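Side-chain contact in protein PML (Homo sapiens, PDB 6IMQ), which probably drives assembly of PML nuclear bodies, with its zinc-binding B1-box forming multimers that regulate the biogenesis of these bodies and leukemogenesis: residues 19-24 with 30-35. Numbering follows the deposited sequence.
Sequences ADFWCF and LCAKCF. With ZN (zinc ion), chain H; ZN (zinc ion), chain I.
Phe21 lies flat on Phe35 in an offset stack that joins strand 21-23 to helix 32-41 in this B-box zinc finger. The centroids sit 3.9 Å apart and the planes differ by 7°. Phe21 CD2 comes down over the Phe35 face, 3.4 Å from Phe35 CE2, while Phe21 CB adds a CH-pi contact above the same ring. Phe35 holds its CG anti to the backbone N (chi1 -178°), which swings the ring from the helix toward the strand. Leu30 CD1, from the same segment, lies at the edge of the Phe35 ring, in its plane. Phe21 CE1 reaches Ala32 CA at 3.8 Å, on the first turn of the helix.

Beside the stack, strands 21-23 and 28-30 pair antiparallel. Leu30 N gives a hydrogen bond to Phe21 O. Asp20 and Phe21 both face Leu30, a classic beta bulge, and Leu30 O accepts from Asp20 N (2.8 Å) and Phe21 N (2.9 Å). The segments also supply ligands to both zinc sites: Cys23 binds one ion with Cys26, His38 and His44, while Cys31 and Cys34 bind the other with Cys12 and Cys15. Cys31, at the N-cap, does double duty: its SG binds zinc and accepts a nearly straight bond from Cys34 N at 3.3 Å.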
ATOM      1  N   ALA B  19      10.771  -5.051   5.087  1.00 32.88           N
ATOM      2  CA  ALA B  19       9.423  -5.025   4.546  1.00 31.13           C
ATOM      3  C   ALA B  19       9.307  -3.978   3.444  1.00 31.93           C
ATOM      4  O   ALA B  19       9.992  -2.950   3.448  1.00 32.09           O
ATOM      5  CB  ALA B  19       8.398  -4.744   5.647  1.00 29.20           C
ATOM      6  N   ASP B  20       8.446  -4.272   2.476  1.00 30.44           N
ATOM      7  CA  ASP B  20       8.175  -3.341   1.390  1.00 31.29           C
ATOM      8  C   ASP B  20       6.697  -3.202   1.088  1.00 22.48           C
ATOM      9  O   ASP B  20       6.320  -2.284   0.354  1.00 19.39           O
ATOM     10  CB  ASP B  20       8.900  -3.776   0.116  1.00 44.15           C
ATOM     11  CG  ASP B  20      10.401  -3.675   0.241  1.00 55.42           C
ATOM     12  OD1 ASP B  20      10.894  -2.690   0.832  1.00 54.82           O
ATOM     13  OD2 ASP B  20      11.085  -4.589  -0.258  1.00 65.14           O
ATOM     14  N   PHE B  21       5.852  -4.078   1.618  1.00 19.09           N
ATOM     15  CA  PHE B  21       4.438  -4.083   1.317  1.00 17.61           C
ATOM     16  C   PHE B  21       3.654  -4.335   2.589  1.00 18.59           C
ATOM     17  O   PHE B  21       4.144  -4.919   3.556  1.00 18.72           O
ATOM     18  CB  PHE B  21       4.098  -5.132   0.260  1.00 20.06           C
ATOM     19  CG  PHE B  21       4.707  -4.847  -1.060  1.00 25.76           C
ATOM     20  CD1 PHE B  21       6.011  -5.214  -1.334  1.00 29.44           C
ATOM     21  CD2 PHE B  21       3.980  -4.178  -2.025  1.00 31.95           C
ATOM     22  CE1 PHE B  21       6.574  -4.934  -2.559  1.00 35.11           C
ATOM     23  CE2 PHE B  21       4.531  -3.893  -3.251  1.00 36.05           C
ATOM     24  CZ  PHE B  21       5.833  -4.266  -3.523  1.00 37.50           C
ATOM     25  N   TRP B  22       2.435  -3.823   2.578  1.00 19.05           N
ATOM     26  CA  TRP B  22       1.467  -4.009   3.646  1.00 22.60           C
ATOM     27  C   TRP B  22       0.222  -4.586   3.002  1.00 24.44           C
ATOM     28  O   TRP B  22      -0.281  -4.039   2.013  1.00 26.20           O
ATOM     29  CB  TRP B  22       1.157  -2.697   4.355  1.00 24.55           C
ATOM     30  CG  TRP B  22      -0.007  -2.759   5.305  1.00 26.75           C
ATOM     31  CD1 TRP B  22      -1.251  -2.245   5.101  1.00 29.65           C
ATOM     32  CD2 TRP B  22      -0.027  -3.346   6.614  1.00 25.07           C
ATOM     33  NE1 TRP B  22      -2.048  -2.472   6.197  1.00 28.71           N
ATOM     34  CE2 TRP B  22      -1.319  -3.145   7.142  1.00 26.32           C
ATOM     35  CE3 TRP B  22       0.921  -4.018   7.388  1.00 26.81           C
ATOM     36  CZ2 TRP B  22      -1.687  -3.600   8.404  1.00 25.82           C
ATOM     37  CZ3 TRP B  22       0.554  -4.465   8.644  1.00 27.83           C
ATOM     38  CH2 TRP B  22      -0.738  -4.253   9.141  1.00 27.86           C
ATOM     39  N   CYS B  23      -0.258  -5.694   3.535  1.00 23.55           N
ATOM     40  CA  CYS B  23      -1.497  -6.286   3.063  1.00 24.66           C
ATOM     41  C   CYS B  23      -2.631  -5.876   3.992  1.00 24.25           C
ATOM     42  O   CYS B  23      -2.572  -6.121   5.203  1.00 21.81           O
ATOM     43  CB  CYS B  23      -1.409  -7.804   2.980  1.00 27.27           C
ATOM     44  SG  CYS B  23      -2.977  -8.438   2.397  1.00 27.12           S
ATOM     45  N   PHE B  24      -3.680  -5.287   3.419  1.00 22.90           N
ATOM     46  CA  PHE B  24      -4.790  -4.806   4.229  1.00 27.12           C
ATOM     47  C   PHE B  24      -5.659  -5.941   4.761  1.00 32.14           C
ATOM     48  O   PHE B  24      -6.280  -5.790   5.819  1.00 33.65           O
ATOM     49  CB  PHE B  24      -5.636  -3.828   3.411  1.00 24.41           C
ATOM     50  CG  PHE B  24      -4.942  -2.540   3.113  1.00 25.65           C
ATOM     51  CD1 PHE B  24      -4.717  -1.627   4.123  1.00 27.37           C
ATOM     52  CD2 PHE B  24      -4.510  -2.235   1.831  1.00 26.35           C
ATOM     53  CE1 PHE B  24      -4.080  -0.436   3.873  1.00 28.55           C
ATOM     54  CE2 PHE B  24      -3.873  -1.040   1.572  1.00 27.18           C
ATOM     55  CZ  PHE B  24      -3.655  -0.137   2.599  1.00 28.74           C
ATOM     56  N   LEU B  30       5.286  -7.513   4.317  1.00 19.71           N
ATOM     57  CA  LEU B  30       5.966  -8.464   3.453  1.00 22.23           C
ATOM     58  C   LEU B  30       7.096  -7.802   2.680  1.00 22.18           C
ATOM     59  O   LEU B  30       7.007  -6.636   2.283  1.00 21.06           O
ATOM     60  CB  LEU B  30       5.001  -9.106   2.451  1.00 21.57           C
ATOM     61  CG  LEU B  30       3.858  -9.931   3.027  1.00 26.21           C
ATOM     62  CD1 LEU B  30       2.856 -10.244   1.930  1.00 27.61           C
ATOM     63  CD2 LEU B  30       4.392 -11.198   3.656  1.00 29.27           C
ATOM     64  N   CYS B  31       8.173  -8.560   2.475  1.00 23.29           N
ATOM     65  CA  CYS B  31       9.207  -8.132   1.548  1.00 23.90           C
ATOM     66  C   CYS B  31       8.709  -8.321   0.114  1.00 24.07           C
ATOM     67  O   CYS B  31       7.687  -8.966  -0.134  1.00 19.02           O
ATOM     68  CB  CYS B  31      10.505  -8.902   1.778  1.00 27.40           C
ATOM     69  SG  CYS B  31      10.516 -10.625   1.238  1.00 27.18           S
ATOM     70  N   ALA B  32       9.450  -7.757  -0.841  1.00 27.03           N
ATOM     71  CA  ALA B  32       9.039  -7.837  -2.239  1.00 31.55           C
ATOM     72  C   ALA B  32       8.886  -9.291  -2.681  1.00 28.91           C
ATOM     73  O   ALA B  32       7.882  -9.664  -3.296  1.00 25.73           O
ATOM     74  CB  ALA B  32      10.050  -7.103  -3.121  1.00 38.22           C
ATOM     75  N   LYS B  33       9.875 -10.133  -2.369  1.00 29.53           N
ATOM     76  CA  LYS B  33       9.849 -11.527  -2.814  1.00 33.12           C
ATOM     77  C   LYS B  33       8.716 -12.309  -2.151  1.00 24.23           C
ATOM     78  O   LYS B  33       8.007 -13.064  -2.826  1.00 21.31           O
ATOM     79  CB  LYS B  33      11.238 -12.138  -2.573  1.00 43.59           C
ATOM     80  CG  LYS B  33      11.351 -13.234  -1.549  1.00 52.45           C
ATOM     81  CD  LYS B  33      11.329 -14.576  -2.239  1.00 60.84           C
ATOM     82  CE  LYS B  33      10.685 -15.568  -1.345  1.00 66.38           C
ATOM     83  NZ  LYS B  33      11.507 -16.138  -0.268  1.00 70.91           N
ATOM     84  N   CYS B  34       8.498 -12.123  -0.846  1.00 23.84           N
ATOM     85  CA  CYS B  34       7.331 -12.753  -0.238  1.00 23.14           C
ATOM     86  C   CYS B  34       6.044 -12.127  -0.753  1.00 20.33           C
ATOM     87  O   CYS B  34       5.025 -12.816  -0.870  1.00 19.93           O
ATOM     88  CB  CYS B  34       7.418 -12.668   1.282  1.00 26.86           C
ATOM     89  SG  CYS B  34       8.741 -13.720   1.968  1.00 30.28           S
ATOM     90  N   PHE B  35       6.073 -10.839  -1.094  1.00 21.33           N
ATOM     91  CA  PHE B  35       4.862 -10.214  -1.601  1.00 20.89           C
ATOM     92  C   PHE B  35       4.470 -10.773  -2.965  1.00 22.90           C
ATOM     93  O   PHE B  35       3.284 -11.002  -3.213  1.00 23.08           O
ATOM     94  CB  PHE B  35       5.030  -8.710  -1.684  1.00 19.62           C
ATOM     95  CG  PHE B  35       3.805  -8.015  -2.148  1.00 21.90           C
ATOM     96  CD1 PHE B  35       2.655  -8.048  -1.387  1.00 25.38           C
ATOM     97  CD2 PHE B  35       3.792  -7.356  -3.354  1.00 26.03           C
ATOM     98  CE1 PHE B  35       1.515  -7.414  -1.813  1.00 31.64           C
ATOM     99  CE2 PHE B  35       2.661  -6.721  -3.792  1.00 32.97           C
ATOM    100  CZ  PHE B  35       1.515  -6.742  -3.014  1.00 34.74           C
TER
HETATM  101 ZN    ZN H 202       9.928 -11.988   2.951  1.00 37.74          ZN
HETATM  102 ZN    ZN I 203      -2.907 -10.751   2.171  1.00 34.10          ZN